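Local coordinates for protein glycosyl hyrolase, family 3 (Deinococcus radiodurans, PDB 3TEV) that probably hydrolyses O-glycosidic bonds, as a family 3 glycoside hydrolase built on a TIM barrel, at residues A[179-184]-A[223-228]; A[97-102]-A[145-150]; A[238-243]-A[280-285]; A[128-133]-A[174-179]. All coordinates share one frame; numbering follows the deposited sequence.

Interaction 1: residues A[179-184]-A[223-228]; sequences HFPGHG and MTAHIV
Ile-227 lays its terminal methyl over one face of the His-183 imidazole, a CH-pi contact (CD1 of Ile-227 3.6 Å from the His-183 ring centroid). CG1 of Ile-227 anti to its carbonyl carbon (chi1 -59°) and a chain extended beyond it carry CD1 onto the ring. Nearer the strands, CB of Ala-225 packs on CB of His-179 at 3.7 Å, and the Met-223 (selenomethionine) and His-179 side chains lie side by side, SE of Met-223 oblique to the ring and 4.1 Å from CD2 of His-179. The backbones form one parallel bridge: Phe-180 N donates to Met-223 O (2.8 Å), and Phe-180 O accepts from Ala-225 N (2.7 Å). Asp-135 binds His-179 ND1 and His-183 N from outside, and CD2 of His-183 lies over one face of the His-179 ring. With His-183 replaced by alanine, the Ile-227 methyl would probably lose its ring partner and a gap open beside His-179. Cis peptides before His-179 and Pro-181 shape this loop, part of a KHFPGHG sequence like that of NagZ-type family 3 enzymes. Strand 221-224 lies between strands 174-180 and 258-261, and the Phe-180 ring leads away to Phe-212 and helix 242-252.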
loop_
_atom_site.group_PDB
_atom_site.type_symbol
_atom_site.label_atom_id
_atom_site.label_comp_id
_atom_site.label_asym_id
_atom_site.label_seq_id
_atom_site.Cartn_x
_atom_site.Cartn_y
_atom_site.Cartn_z
ATOM N N HIS A 179 -3.030 -7.559 -2.833
ATOM C CA HIS A 179 -2.085 -7.541 -1.690
ATOM C C HIS A 179 -1.006 -8.586 -1.909
ATOM O O HIS A 179 -1.259 -9.787 -1.792
ATOM C CB HIS A 179 -2.789 -7.905 -0.388
ATOM C CG HIS A 179 -4.048 -7.150 -0.150
ATOM N ND1 HIS A 179 -5.180 -7.340 -0.916
ATOM C CD2 HIS A 179 -4.367 -6.214 0.780
ATOM C CE1 HIS A 179 -6.143 -6.547 -0.470
ATOM N NE2 HIS A 179 -5.674 -5.852 0.556
ATOM N N PHE A 180 0.196 -8.135 -2.200
ATOM C CA PHE A 180 1.272 -9.028 -2.529
ATOM C C PHE A 180 1.657 -9.905 -1.321
ATOM O O PHE A 180 1.795 -9.401 -0.215
ATOM C CB PHE A 180 2.451 -8.194 -2.999
ATOM C CG PHE A 180 3.605 -8.995 -3.443
ATOM C CD1 PHE A 180 3.648 -9.505 -4.738
ATOM C CD2 PHE A 180 4.649 -9.260 -2.568
ATOM C CE1 PHE A 180 4.724 -10.259 -5.150
ATOM C CE2 PHE A 180 5.717 -10.018 -2.966
ATOM C CZ PHE A 180 5.761 -10.524 -4.256
ATOM N N PRO A 181 1.878 -11.210 -1.536
ATOM C CA PRO A 181 1.914 -11.924 -2.803
ATOM C C PRO A 181 0.597 -12.543 -3.308
ATOM O O PRO A 181 0.651 -13.377 -4.211
ATOM C CB PRO A 181 2.952 -13.035 -2.553
ATOM C CG PRO A 181 3.432 -12.880 -1.181
ATOM C CD PRO A 181 2.475 -12.003 -0.454
ATOM N N GLY A 182 -0.555 -12.148 -2.756
ATOM C CA GLY A 182 -1.864 -12.574 -3.276
ATOM C C GLY A 182 -2.768 -13.115 -2.189
ATOM O O GLY A 182 -2.461 -14.157 -1.588
ATOM N N HIS A 183 -3.892 -12.424 -1.957
ATOM C CA HIS A 183 -4.824 -12.714 -0.851
ATOM C C HIS A 183 -5.948 -13.651 -1.256
ATOM O O HIS A 183 -6.820 -13.982 -0.432
ATOM C CB HIS A 183 -5.474 -11.424 -0.353
ATOM C CG HIS A 183 -5.660 -11.370 1.135
ATOM N ND1 HIS A 183 -6.423 -12.290 1.833
ATOM C CD2 HIS A 183 -5.178 -10.500 2.063
ATOM C CE1 HIS A 183 -6.398 -11.996 3.124
ATOM N NE2 HIS A 183 -5.650 -10.916 3.292
ATOM N N GLY A 184 -5.944 -14.067 -2.519
ATOM C CA GLY A 184 -7.083 -14.771 -3.085
ATOM C C GLY A 184 -7.566 -16.045 -2.404
ATOM O O GLY A 184 -8.768 -16.312 -2.373
HETATM N N MSE A 223 1.468 -3.016 -2.223
HETATM C CA MSE A 223 1.127 -3.197 -0.828
HETATM C C MSE A 223 1.193 -4.672 -0.482
HETATM O O MSE A 223 0.618 -5.516 -1.203
HETATM C CB MSE A 223 -0.257 -2.676 -0.528
HETATM C CG MSE A 223 -0.586 -2.670 0.970
HETATM SE SE MSE A 223 -2.485 -2.623 1.204
HETATM C CE MSE A 223 -2.657 -1.344 2.586
ATOM N N THR A 224 1.891 -4.985 0.611
ATOM C CA THR A 224 2.088 -6.371 1.009
ATOM C C THR A 224 1.009 -6.871 1.947
ATOM O O THR A 224 0.415 -6.114 2.700
ATOM C CB THR A 224 3.347 -6.526 1.820
ATOM O OG1 THR A 224 3.114 -5.902 3.097
ATOM C CG2 THR A 224 4.489 -5.867 1.136
ATOM N N ALA A 225 0.868 -8.176 1.971
ATOM C CA ALA A 225 -0.130 -8.896 2.731
ATOM C C ALA A 225 0.456 -9.526 4.006
ATOM O O ALA A 225 1.522 -10.124 3.953
ATOM C CB ALA A 225 -0.629 -10.017 1.814
ATOM N N HIS A 226 -0.265 -9.447 5.123
ATOM C CA HIS A 226 0.109 -10.167 6.343
ATOM C C HIS A 226 -0.233 -11.659 6.200
ATOM O O HIS A 226 -1.020 -12.187 6.964
ATOM C CB HIS A 226 -0.629 -9.614 7.573
ATOM C CG HIS A 226 -0.466 -8.146 7.796
ATOM N ND1 HIS A 226 0.745 -7.489 7.653
ATOM C CD2 HIS A 226 -1.359 -7.207 8.197
ATOM C CE1 HIS A 226 0.578 -6.208 7.928
ATOM N NE2 HIS A 226 -0.687 -6.012 8.266
ATOM N N ILE A 227 0.352 -12.334 5.223
ATOM C CA ILE A 227 0.025 -13.733 4.971
ATOM C C ILE A 227 1.299 -14.561 4.946
ATOM O O ILE A 227 2.316 -14.116 4.432
ATOM C CB ILE A 227 -0.718 -13.878 3.617
ATOM C CG1 ILE A 227 -2.010 -13.051 3.629
ATOM C CG2 ILE A 227 -1.003 -15.363 3.274
ATOM C CD1 ILE A 227 -2.541 -12.763 2.218
ATOM N N VAL A 228 1.233 -15.759 5.512
ATOM C CA VAL A 228 2.373 -16.663 5.534
ATOM C C VAL A 228 2.259 -17.597 4.324
ATOM O O VAL A 228 1.250 -18.302 4.177
ATOM C CB VAL A 228 2.452 -17.484 6.882
ATOM C CG1 VAL A 228 3.686 -18.366 6.914
ATOM C CG2 VAL A 228 2.458 -16.556 8.101
#

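Interaction 2: residues A[97-102]-A[145-150]; sequences SAMSLG and IGDRAY
Ala-98 sets its methyl against one face of the Tyr-150 ring, CB of Ala-98 lying 3.6 Å from the ring centroid of Tyr-150 and displaced toward the CD1-CE1 side. The ring is carried there with CG of Tyr-150 anti to its own carbonyl carbon (chi1 -68°). Leu-101 comes at the rim instead, its CD1 near the ring plane and 4.2 Å from CE1 of Tyr-150. On the exposed flank, selenomethionine Met-99 crosses Asp-147 at a slant, SE to OD1 3.9 Å, and its bent end brings CE to the carbonyl O of Gly-146. One hydrogen bond joins the segments: Met-99 N, in the first helical turn, donates to Asp-147 O at 3.0 Å. The same turn is capped by Ser-97, whose OG accepts from Ser-100 N (3.0 Å, nearly straight at 169°). Gly-102 lets the helix close in, its CA 3.1 Å from Tyr-150 O; a side chain on that CA would run into this oxygen. Helix 98-104 is thus held on the loop that leads from strand 128-129 to helix 154-169. Beyond it, Tyr-150 wedges against Thr-110 and Asn-114 of helix 107-124 and against His-160 and Ala-164 of helix 154-169, and Gly-102 O is bonded by Arg-156.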
loop_
_atom_site.group_PDB
_atom_site.type_symbol
_atom_site.label_atom_id
_atom_site.label_comp_id
_atom_site.label_asym_id
_atom_site.label_seq_id
_atom_site.Cartn_x
_atom_site.Cartn_y
_atom_site.Cartn_z
ATOM N N SER A 97 -18.030 -2.505 -9.661
ATOM C CA SER A 97 -17.142 -3.489 -9.035
ATOM C C SER A 97 -16.087 -4.065 -9.992
ATOM O O SER A 97 -16.213 -3.960 -11.210
ATOM C CB SER A 97 -17.956 -4.621 -8.403
ATOM O OG SER A 97 -18.248 -5.620 -9.359
ATOM N N ALA A 98 -15.050 -4.677 -9.421
ATOM C CA ALA A 98 -13.986 -5.306 -10.208
ATOM C C ALA A 98 -14.474 -6.579 -10.888
ATOM O O ALA A 98 -14.014 -6.923 -11.969
ATOM C CB ALA A 98 -12.771 -5.596 -9.341
HETATM N N MSE A 99 -15.400 -7.274 -10.240
HETATM C CA MSE A 99 -15.978 -8.488 -10.789
HETATM C C MSE A 99 -16.778 -8.140 -12.045
HETATM O O MSE A 99 -16.607 -8.786 -13.078
HETATM C CB MSE A 99 -16.857 -9.169 -9.746
HETATM C CG MSE A 99 -16.831 -10.687 -9.774
HETATM SE SE MSE A 99 -18.318 -11.410 -8.721
HETATM C CE MSE A 99 -17.338 -12.762 -7.699
ATOM N N SER A 100 -17.618 -7.106 -11.944
ATOM C CA SER A 100 -18.399 -6.558 -13.067
ATOM C C SER A 100 -17.545 -6.269 -14.292
ATOM O O SER A 100 -17.837 -6.755 -15.395
ATOM C CB SER A 100 -19.077 -5.250 -12.660
ATOM O OG SER A 100 -20.169 -5.499 -11.814
ATOM N N LEU A 101 -16.518 -5.446 -14.088
ATOM C CA LEU A 101 -15.582 -5.094 -15.138
ATOM C C LEU A 101 -14.888 -6.338 -15.687
ATOM O O LEU A 101 -14.834 -6.525 -16.900
ATOM C CB LEU A 101 -14.546 -4.078 -14.640
ATOM C CG LEU A 101 -15.061 -2.684 -14.263
ATOM C CD1 LEU A 101 -13.960 -1.841 -13.558
ATOM C CD2 LEU A 101 -15.665 -1.948 -15.463
ATOM N N GLY A 102 -14.370 -7.185 -14.794
ATOM C CA GLY A 102 -13.775 -8.463 -15.195
ATOM C C GLY A 102 -14.680 -9.266 -16.127
ATOM O O GLY A 102 -14.213 -9.866 -17.101
ATOM N N ILE A 145 -11.832 -12.555 -1.181
ATOM C CA ILE A 145 -11.827 -11.248 -1.830
ATOM C C ILE A 145 -13.165 -10.973 -2.527
ATOM O O ILE A 145 -13.745 -9.892 -2.359
ATOM C CB ILE A 145 -10.586 -11.099 -2.768
ATOM C CG1 ILE A 145 -9.272 -11.231 -1.963
ATOM C CG2 ILE A 145 -10.631 -9.791 -3.577
ATOM C CD1 ILE A 145 -9.133 -10.316 -0.687
ATOM N N GLY A 146 -13.655 -11.959 -3.282
ATOM C CA GLY A 146 -15.003 -11.913 -3.878
ATOM C C GLY A 146 -15.195 -10.873 -4.970
ATOM O O GLY A 146 -14.500 -10.905 -5.989
ATOM N N ASP A 147 -16.149 -9.961 -4.743
ATOM C CA ASP A 147 -16.477 -8.830 -5.644
ATOM C C ASP A 147 -15.279 -7.995 -6.098
ATOM O O ASP A 147 -15.258 -7.459 -7.213
ATOM C CB ASP A 147 -17.425 -7.861 -4.931
ATOM C CG ASP A 147 -18.784 -8.440 -4.705
ATOM O OD1 ASP A 147 -19.248 -9.231 -5.561
ATOM O OD2 ASP A 147 -19.396 -8.092 -3.667
ATOM N N ARG A 148 -14.307 -7.871 -5.202
ATOM C CA ARG A 148 -13.219 -6.916 -5.337
ATOM C C ARG A 148 -12.089 -7.390 -6.262
ATOM O O ARG A 148 -11.216 -6.602 -6.615
ATOM C CB ARG A 148 -12.683 -6.542 -3.951
ATOM C CG ARG A 148 -13.754 -6.055 -2.962
ATOM C CD ARG A 148 -13.207 -6.026 -1.537
ATOM N NE ARG A 148 -11.866 -5.432 -1.513
ATOM C CZ ARG A 148 -10.966 -5.575 -0.540
ATOM N NH1 ARG A 148 -9.782 -4.983 -0.657
ATOM N NH2 ARG A 148 -11.240 -6.304 0.538
ATOM N N ALA A 149 -12.107 -8.667 -6.646
ATOM C CA ALA A 149 -11.178 -9.189 -7.663
ATOM C C ALA A 149 -11.797 -9.073 -9.056
ATOM O O ALA A 149 -13.016 -9.040 -9.187
ATOM C CB ALA A 149 -10.801 -10.630 -7.369
ATOM N N TYR A 150 -10.949 -8.995 -10.083
ATOM C CA TYR A 150 -11.401 -8.900 -11.477
ATOM C C TYR A 150 -11.778 -10.250 -12.083
ATOM O O TYR A 150 -12.432 -10.289 -13.120
ATOM C CB TYR A 150 -10.351 -8.203 -12.353
ATOM C CG TYR A 150 -10.174 -6.737 -12.033
ATOM C CD1 TYR A 150 -11.082 -5.782 -12.504
ATOM C CD2 TYR A 150 -9.103 -6.298 -11.246
ATOM C CE1 TYR A 150 -10.932 -4.425 -12.203
ATOM C CE2 TYR A 150 -8.951 -4.950 -10.932
ATOM C CZ TYR A 150 -9.867 -4.018 -11.418
ATOM O OH TYR A 150 -9.715 -2.678 -11.111
#

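Interaction 3: residues A[238-243]-A[280-285]; sequences ATLSPR and VRALRA
Arg-281 reaches Leu-240 through two torsions: CG stands anti to the backbone N (chi1 174°), then the chain bends at chi2 (76°) and swings the guanidinium across to the turn ahead of helix 242-252. NE of Arg-281 donates to Leu-240 O at 3.0 Å with an N-H...O angle of 159°, the oxygen meeting the edge of the guanidinium close to its plane. NH2 of Arg-281 comes to 3.3 Å from CD of Pro-242, the two side chains crossing at about a right angle. The aliphatic part of the arginine is used as well, its CG lying 3.8 Å from CB of Leu-240. The CD2 branch of Leu-240 ends 4.0 Å from CB of Ala-282. Ala-282 also sets its CB 3.5 Å from Thr-239 O, and Ala-285 fits its CB against Pro-242 N, again at 3.5 Å. A leucine in place of Arg-281 is likely to leave the Leu-240 carbonyl without its donor from helix 275-285 and Pro-242 CD without the NH2 beside it. Ser-241, the N-cap of helix 242-252, accepts from Ile-244 N and is bonded to Asp-233. The C-terminal end of one barrel helix is thereby joined to the start of another. Ala-282 and Ala-285 of helix 275-285 permit close backbone approach, and the positive arginine serves a neutral carbonyl here, so the link across the segments is a charged-donor hydrogen bond set among apolar contacts and not a salt bridge.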
loop_
_atom_site.group_PDB
_atom_site.type_symbol
_atom_site.label_atom_id
_atom_site.label_comp_id
_atom_site.label_asym_id
_atom_site.label_seq_id
_atom_site.Cartn_x
_atom_site.Cartn_y
_atom_site.Cartn_z
ATOM N N ALA A 238 4.385 -12.186 4.884
ATOM C CA ALA A 238 5.087 -11.479 3.804
ATOM C C ALA A 238 5.607 -10.086 4.203
ATOM O O ALA A 238 6.750 -9.712 3.874
ATOM C CB ALA A 238 4.219 -11.389 2.591
ATOM N N THR A 239 4.782 -9.345 4.948
ATOM C CA THR A 239 5.109 -7.985 5.359
ATOM C C THR A 239 6.341 -7.946 6.262
ATOM O O THR A 239 6.968 -6.892 6.415
ATOM C CB THR A 239 3.937 -7.356 6.139
ATOM O OG1 THR A 239 3.575 -8.259 7.182
ATOM C CG2 THR A 239 2.716 -7.226 5.268
ATOM N N LEU A 240 6.689 -9.081 6.871
ATOM C CA LEU A 240 7.847 -9.124 7.784
ATOM C C LEU A 240 8.924 -10.085 7.296
ATOM O O LEU A 240 9.792 -10.501 8.071
ATOM C CB LEU A 240 7.399 -9.529 9.198
ATOM C CG LEU A 240 6.290 -8.694 9.861
ATOM C CD1 LEU A 240 5.813 -9.350 11.167
ATOM C CD2 LEU A 240 6.696 -7.209 10.092
ATOM N N SER A 241 8.852 -10.455 6.025
ATOM C CA SER A 241 9.706 -11.483 5.462
ATOM C C SER A 241 10.817 -10.912 4.580
ATOM O O SER A 241 10.555 -10.473 3.478
ATOM C CB SER A 241 8.859 -12.448 4.632
ATOM O OG SER A 241 9.694 -13.340 3.901
ATOM N N PRO A 242 12.062 -10.918 5.060
ATOM C CA PRO A 242 13.130 -10.526 4.121
ATOM C C PRO A 242 13.211 -11.425 2.877
ATOM O O PRO A 242 13.550 -10.925 1.797
ATOM C CB PRO A 242 14.421 -10.636 4.955
ATOM C CG PRO A 242 14.053 -11.495 6.129
ATOM C CD PRO A 242 12.583 -11.276 6.397
ATOM N N ARG A 243 12.894 -12.716 3.004
ATOM C CA ARG A 243 12.944 -13.612 1.848
ATOM C C ARG A 243 11.966 -13.151 0.752
ATOM O O ARG A 243 12.269 -13.253 -0.445
ATOM C CB ARG A 243 12.671 -15.069 2.244
ATOM C CG ARG A 243 13.764 -15.686 3.132
ATOM C CD ARG A 243 13.507 -17.164 3.475
ATOM N NE ARG A 243 13.405 -17.970 2.254
ATOM C CZ ARG A 243 13.783 -19.241 2.140
ATOM N NH1 ARG A 243 14.309 -19.892 3.178
ATOM N NH2 ARG A 243 13.640 -19.861 0.976
ATOM N N VAL A 280 9.580 -1.943 12.637
ATOM C CA VAL A 280 11.017 -1.992 12.419
ATOM C C VAL A 280 11.365 -3.223 11.578
ATOM O O VAL A 280 12.127 -3.139 10.612
ATOM C CB VAL A 280 11.788 -1.928 13.777
ATOM C CG1 VAL A 280 13.245 -2.349 13.628
ATOM C CG2 VAL A 280 11.682 -0.512 14.362
ATOM N N ARG A 281 10.748 -4.352 11.915
ATOM C CA ARG A 281 10.974 -5.596 11.174
ATOM C C ARG A 281 10.534 -5.469 9.698
ATOM O O ARG A 281 11.257 -5.929 8.807
ATOM C CB ARG A 281 10.296 -6.772 11.888
ATOM C CG ARG A 281 10.327 -8.110 11.133
ATOM C CD ARG A 281 11.697 -8.868 11.159
ATOM N NE ARG A 281 11.671 -10.106 10.361
ATOM C CZ ARG A 281 12.628 -11.043 10.362
ATOM N NH1 ARG A 281 13.714 -10.918 11.121
ATOM N NH2 ARG A 281 12.500 -12.122 9.602
ATOM N N ALA A 282 9.400 -4.806 9.435
ATOM C CA ALA A 282 8.955 -4.571 8.058
ATOM C C ALA A 282 9.972 -3.750 7.264
ATOM O O ALA A 282 10.274 -4.085 6.114
ATOM C CB ALA A 282 7.577 -3.888 8.009
ATOM N N LEU A 283 10.487 -2.677 7.871
ATOM C CA LEU A 283 11.429 -1.819 7.180
ATOM C C LEU A 283 12.704 -2.613 6.902
ATOM O O LEU A 283 13.193 -2.603 5.778
ATOM C CB LEU A 283 11.714 -0.547 7.976
ATOM C CG LEU A 283 10.538 0.436 8.060
ATOM C CD1 LEU A 283 10.756 1.403 9.219
ATOM C CD2 LEU A 283 10.292 1.193 6.717
ATOM N N ARG A 284 13.190 -3.354 7.901
ATOM C CA ARG A 284 14.398 -4.173 7.738
ATOM C C ARG A 284 14.207 -5.231 6.655
ATOM O O ARG A 284 15.103 -5.447 5.830
ATOM C CB ARG A 284 14.779 -4.866 9.048
ATOM C CG ARG A 284 15.493 -4.003 10.057
ATOM C CD ARG A 284 16.081 -4.856 11.202
ATOM N NE ARG A 284 16.989 -4.064 12.031
ATOM C CZ ARG A 284 16.887 -3.928 13.348
ATOM N NH1 ARG A 284 15.933 -4.554 14.026
ATOM N NH2 ARG A 284 17.759 -3.177 13.995
ATOM N N ALA A 285 13.054 -5.903 6.663
ATOM C CA ALA A 285 12.770 -6.933 5.661
ATOM C C ALA A 285 12.763 -6.386 4.222
ATOM O O ALA A 285 13.017 -7.136 3.269
ATOM C CB ALA A 285 11.444 -7.621 5.972
#

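Interaction 4: residues A[128-133]-A[174-179]; sequences WNFTPV and APCAKH
Two adjacent parallel strands of the barrel meet here, bridged at Trp-128 with Ala-174 and at Asn-129 with Pro-175. Asn-129 N donates to Ala-174 O at 2.9 Å, almost in line with the carbonyl. The ladder then breaks: Phe-130 centres an inverse gamma turn, a cis peptide precedes Pro-132, and the register slips by one residue. Within the break, Cys-176 N makes weak bonds to both Asn-129 O and Thr-131 O (2.8 Å to the latter). Pairing resumes where Lys-178 N donates to Pro-132 O (3.1 Å). The lysine side chain starts with CG between the backbone N and the carbonyl carbon (chi1 54°), then extends back along the other strand until NZ of Lys-178 binds Phe-130 O at 2.8 Å; on the way its CE passes CG2 of Val-133. NZ also has a long, weak ion pair with Asp-80. Inside, Cys-176 sits beside two aromatics, SG 3.8 Å from CZ2 of Trp-128 and CB 3.8 Å from CD1 of Phe-130, the sulfur oblique to both rings. Trp-128 directs its NE1 over the centre of the Phe-130 ring, 3.1 Å above that plane. Val-260 and Met-223 from the next strands close around this core. Neighbouring parallel strands joined through a helix, here 154-169, are the beta-alpha-beta unit of a TIM barrel, and Lys-178 and His-179 open a KHFPGHG sequence, as in NagZ-type family 3 enzymes.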
loop_
_atom_site.group_PDB
_atom_site.type_symbol
_atom_site.label_atom_id
_atom_site.label_comp_id
_atom_site.label_asym_id
_atom_site.label_seq_id
_atom_site.Cartn_x
_atom_site.Cartn_y
_atom_site.Cartn_z
ATOM N N TRP A 128 -2.423 9.203 -4.641
ATOM C CA TRP A 128 -2.217 7.780 -4.435
ATOM C C TRP A 128 -3.556 7.095 -4.148
ATOM O O TRP A 128 -4.287 7.508 -3.258
ATOM C CB TRP A 128 -1.208 7.577 -3.306
ATOM C CG TRP A 128 -0.966 6.173 -2.812
ATOM C CD1 TRP A 128 -1.906 5.180 -2.612
ATOM C CD2 TRP A 128 0.282 5.631 -2.340
ATOM N NE1 TRP A 128 -1.300 4.048 -2.072
ATOM C CE2 TRP A 128 0.039 4.305 -1.906
ATOM C CE3 TRP A 128 1.574 6.135 -2.240
ATOM C CZ2 TRP A 128 1.059 3.474 -1.408
ATOM C CZ3 TRP A 128 2.581 5.305 -1.734
ATOM C CH2 TRP A 128 2.316 3.994 -1.341
ATOM N N ASN A 129 -3.860 6.045 -4.907
ATOM C CA ASN A 129 -5.060 5.237 -4.697
ATOM C C ASN A 129 -4.667 3.770 -4.531
ATOM O O ASN A 129 -3.851 3.247 -5.303
ATOM C CB ASN A 129 -6.024 5.393 -5.880
ATOM C CG ASN A 129 -7.405 4.819 -5.594
ATOM O OD1 ASN A 129 -7.756 4.557 -4.437
ATOM N ND2 ASN A 129 -8.201 4.627 -6.644
ATOM N N PHE A 130 -5.236 3.101 -3.539
ATOM C CA PHE A 130 -4.916 1.689 -3.285
ATOM C C PHE A 130 -5.752 0.748 -4.159
ATOM O O PHE A 130 -6.675 0.091 -3.664
ATOM C CB PHE A 130 -5.123 1.350 -1.809
ATOM C CG PHE A 130 -4.016 1.803 -0.920
ATOM C CD1 PHE A 130 -2.804 1.113 -0.888
ATOM C CD2 PHE A 130 -4.190 2.890 -0.072
ATOM C CE1 PHE A 130 -1.760 1.545 -0.040
ATOM C CE2 PHE A 130 -3.169 3.321 0.787
ATOM C CZ PHE A 130 -1.957 2.665 0.814
ATOM N N THR A 131 -5.479 0.759 -5.464
ATOM C CA THR A 131 -5.974 -0.220 -6.453
ATOM C C THR A 131 -4.867 -0.329 -7.504
ATOM O O THR A 131 -4.002 0.547 -7.569
ATOM C CB THR A 131 -7.296 0.192 -7.212
ATOM O OG1 THR A 131 -7.234 1.574 -7.608
ATOM C CG2 THR A 131 -8.547 -0.099 -6.399
ATOM N N PRO A 132 -4.887 -1.397 -8.327
ATOM C CA PRO A 132 -5.904 -2.455 -8.346
ATOM C C PRO A 132 -5.630 -3.598 -7.364
ATOM O O PRO A 132 -4.487 -3.861 -6.989
ATOM C CB PRO A 132 -5.813 -2.987 -9.779
ATOM C CG PRO A 132 -4.314 -2.855 -10.103
ATOM C CD PRO A 132 -3.847 -1.609 -9.357
ATOM N N VAL A 133 -6.703 -4.266 -6.966
ATOM C CA VAL A 133 -6.620 -5.569 -6.360
ATOM C C VAL A 133 -6.142 -6.511 -7.476
ATOM O O VAL A 133 -6.751 -6.557 -8.540
ATOM C CB VAL A 133 -8.022 -5.986 -5.856
ATOM C CG1 VAL A 133 -8.097 -7.498 -5.565
ATOM C CG2 VAL A 133 -8.413 -5.150 -4.634
ATOM N N ALA A 174 -0.754 7.874 -8.492
ATOM C CA ALA A 174 -0.051 6.614 -8.285
ATOM C C ALA A 174 -1.068 5.559 -7.888
ATOM O O ALA A 174 -1.846 5.783 -6.970
ATOM C CB ALA A 174 0.995 6.738 -7.198
ATOM N N PRO A 175 -1.093 4.419 -8.594
ATOM C CA PRO A 175 -1.927 3.327 -8.107
ATOM C C PRO A 175 -1.057 2.407 -7.262
ATOM O O PRO A 175 0.162 2.427 -7.399
ATOM C CB PRO A 175 -2.365 2.640 -9.401
ATOM C CG PRO A 175 -1.211 2.838 -10.319
ATOM C CD PRO A 175 -0.550 4.137 -9.939
ATOM N N CYS A 176 -1.649 1.605 -6.399
ATOM C CA CYS A 176 -0.856 0.666 -5.604
ATOM C C CYS A 176 -1.506 -0.705 -5.686
ATOM O O CYS A 176 -2.629 -0.873 -5.214
ATOM C CB CYS A 176 -0.776 1.140 -4.155
ATOM S SG CYS A 176 0.247 0.129 -3.026
ATOM N N ALA A 177 -0.820 -1.663 -6.304
ATOM C CA ALA A 177 -1.321 -3.025 -6.434
ATOM C C ALA A 177 -1.340 -3.721 -5.060
ATOM O O ALA A 177 -0.408 -3.565 -4.267
ATOM C CB ALA A 177 -0.451 -3.800 -7.402
ATOM N N LYS A 178 -2.395 -4.483 -4.782
ATOM C CA LYS A 178 -2.488 -5.217 -3.520
ATOM C C LYS A 178 -3.194 -6.575 -3.734
ATOM O O LYS A 178 -3.853 -6.744 -4.760
ATOM C CB LYS A 178 -3.218 -4.368 -2.490
ATOM C CG LYS A 178 -4.555 -3.874 -2.957
ATOM C CD LYS A 178 -5.167 -2.862 -1.992
ATOM C CE LYS A 178 -6.662 -2.751 -2.274
ATOM N NZ LYS A 178 -7.285 -1.611 -1.567
ATOM N N HIS A 179 -3.030 -7.559 -2.833
ATOM C CA HIS A 179 -2.085 -7.541 -1.690
ATOM C C HIS A 179 -1.006 -8.586 -1.909
ATOM O O HIS A 179 -1.259 -9.787 -1.792
ATOM C CB HIS A 179 -2.789 -7.905 -0.388
ATOM C CG HIS A 179 -4.048 -7.150 -0.150
ATOM N ND1 HIS A 179 -5.180 -7.340 -0.916
ATOM C CD2 HIS A 179 -4.367 -6.214 0.780
ATOM C CE1 HIS A 179 -6.143 -6.547 -0.470
ATOM N NE2 HIS A 179 -5.674 -5.852 0.556
#

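Overall arrangement
Interactions 4 and 1 follow one another across the barrel sheet: both use strand 174-180 and share His-179, Met-223 N probably hydrogen-bonds Ala-177 O (2.8 Å), and the centres of the two interactions lie about 13 Å apart. Interaction 3 continues from interaction 1, Ile-227 O lying 2.9 Å from Ala-238 N, and brings in the outer helices. Interaction 2 packs on the end of segment 128-133, with Arg-148 O 3.3 Å from Val-133 CB, and touches interaction 1 where Ile-145 packs on His-183. Interactions 2 and 3 are the farthest apart, centres about 29 Å. The KHFPGHG sequence stands at the C-terminal strand ends and so probably at or beside the active site, as in TIM-barrel enzymes.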